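Local structure of lactaldehyde dehydrogenase (Methanocaldococcus jannaschii, 3PQA) at residues 238-244 with 439-445. The protein oxidises lactaldehyde to lactate with NAD, which it prefers over NADP, in the biosynthesis of coenzyme F420. Residues are numbered along the deposited sequence; the frame is centred on the assembly and turned at random.
Sequences IALELGG and KSGLGRE
Leu-442 lays its CD1 beside that of Leu-240, 3.9 Å away, the two side chains pointing the same way, and also reaches CG2 of Ile-238. Phe-235 of a neighbouring subunit packs on Leu-442. Beneath this patch the backbones form a short antiparallel pair: Leu-240 N meets Leu-442 O at 2.8 Å on a lone pair in the carbonyl plane, and Leu-442 N returns a bond to Leu-240 O. Strand 441-442 thereby edges the sheet of the NAD-binding domain. Farther along, Ser-440 OG donates to Gly-243 O at 2.6 Å, nearly along the C=O axis. On the other face, Glu-241, the active-site glutamate by similarity, bends at chi2 (-78°), bringing OE2 within 3.3 Å of Glu-445 N, a weak bond. A water lies 2.9 Å from both Glu-241 OE2 and Leu-442 O and can donate to either. CG of Glu-241 rests 3.9 Å from CD of Glu-445, whose carboxylate is salt-bridged to Lys-150. An alanine in place of Glu-241 would probably leave Glu-445 N and the nearby water without this acceptor and open a gap beside the Glu-445 side chain. Backbone bonds thus fix the strand, whereas across this contact the carboxylate of the probable active-site glutamate is held by a weak bond and by water.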
# COMPACT_ATOMS: atom_id res chain seq x y z
N ILE B 238 14.19 -13.24 14.10
CA ILE B 238 14.91 -12.41 15.07
C ILE B 238 14.69 -10.94 14.78
O ILE B 238 14.93 -10.48 13.67
CB ILE B 238 16.44 -12.69 15.02
CG1 ILE B 238 16.73 -14.16 15.30
CG2 ILE B 238 17.18 -11.79 16.03
CD1 ILE B 238 18.14 -14.59 14.92
N ALA B 239 14.25 -10.21 15.80
CA ALA B 239 14.18 -8.75 15.77
C ALA B 239 15.02 -8.21 16.92
O ALA B 239 14.90 -8.67 18.05
CB ALA B 239 12.73 -8.27 15.86
N LEU B 240 15.89 -7.24 16.62
CA LEU B 240 16.81 -6.66 17.60
C LEU B 240 16.75 -5.14 17.54
O LEU B 240 16.82 -4.54 16.45
CB LEU B 240 18.24 -7.13 17.35
CG LEU B 240 18.54 -8.64 17.31
CD1 LEU B 240 19.98 -8.86 16.90
CD2 LEU B 240 18.22 -9.30 18.66
N GLU B 241 16.59 -4.53 18.71
CA GLU B 241 16.61 -3.07 18.84
C GLU B 241 17.70 -2.79 19.86
O GLU B 241 17.53 -3.03 21.05
CB GLU B 241 15.26 -2.53 19.31
CG GLU B 241 14.13 -2.65 18.29
CD GLU B 241 14.17 -1.61 17.18
OE1 GLU B 241 14.91 -0.59 17.30
OE2 GLU B 241 13.45 -1.80 16.19
N LEU B 242 18.84 -2.30 19.37
CA LEU B 242 20.02 -2.23 20.20
C LEU B 242 20.38 -0.76 20.38
O LEU B 242 19.51 0.11 20.29
CB LEU B 242 21.14 -3.09 19.60
CG LEU B 242 20.70 -4.49 19.13
CD1 LEU B 242 21.79 -5.23 18.37
CD2 LEU B 242 20.18 -5.34 20.29
N GLY B 243 21.63 -0.47 20.66
CA GLY B 243 21.98 0.91 20.92
C GLY B 243 22.91 1.47 19.87
O GLY B 243 22.98 0.98 18.74
N GLY B 244 23.64 2.51 20.28
CA GLY B 244 24.60 3.15 19.39
C GLY B 244 25.22 4.36 20.03
O GLY B 244 24.84 4.75 21.13
N LYS B 439 25.51 -2.68 13.62
CA LYS B 439 25.32 -3.46 14.85
C LYS B 439 24.18 -2.96 15.73
O LYS B 439 24.06 -3.37 16.87
CB LYS B 439 26.63 -3.52 15.66
CG LYS B 439 27.74 -4.29 14.99
CD LYS B 439 27.49 -5.79 15.00
CE LYS B 439 28.65 -6.55 14.37
NZ LYS B 439 29.91 -6.37 15.14
N SER B 440 23.33 -2.07 15.22
CA SER B 440 22.31 -1.50 16.07
C SER B 440 20.95 -2.18 15.98
O SER B 440 20.02 -1.79 16.70
CB SER B 440 22.15 -0.01 15.77
OG SER B 440 23.31 0.69 16.18
N GLY B 441 20.79 -3.12 15.06
CA GLY B 441 19.50 -3.80 14.99
C GLY B 441 19.24 -4.75 13.85
O GLY B 441 20.04 -4.88 12.91
N LEU B 442 18.10 -5.42 13.97
CA LEU B 442 17.47 -6.17 12.88
C LEU B 442 15.99 -5.92 13.01
O LEU B 442 15.44 -6.00 14.11
CB LEU B 442 17.73 -7.67 13.02
CG LEU B 442 19.16 -8.16 12.79
CD1 LEU B 442 19.26 -9.63 13.16
CD2 LEU B 442 19.62 -7.93 11.36
N GLY B 443 15.33 -5.64 11.89
CA GLY B 443 13.88 -5.39 11.91
C GLY B 443 13.48 -4.00 12.39
O GLY B 443 14.31 -3.20 12.83
N ARG B 444 12.19 -3.71 12.30
CA ARG B 444 11.67 -2.41 12.70
C ARG B 444 10.51 -2.57 13.68
O ARG B 444 9.69 -3.48 13.52
CB ARG B 444 11.23 -1.59 11.47
CG ARG B 444 12.38 -1.22 10.51
CD ARG B 444 13.35 -0.21 11.14
NE ARG B 444 14.49 0.10 10.28
CZ ARG B 444 15.58 -0.67 10.14
NH1 ARG B 444 15.67 -1.83 10.79
NH2 ARG B 444 16.58 -0.28 9.36
N GLU B 445 10.47 -1.70 14.69
CA GLU B 445 9.34 -1.61 15.60
C GLU B 445 8.46 -0.38 15.29
O GLU B 445 8.67 0.32 14.29
CB GLU B 445 9.79 -1.68 17.07
CG GLU B 445 10.28 -3.08 17.49
CD GLU B 445 10.33 -3.29 19.02
OE1 GLU B 445 10.15 -2.33 19.80
OE2 GLU B 445 10.58 -4.43 19.44
O HOH W 1 16.36 -2.48 14.62
O HOH W 2 13.37 -4.62 15.62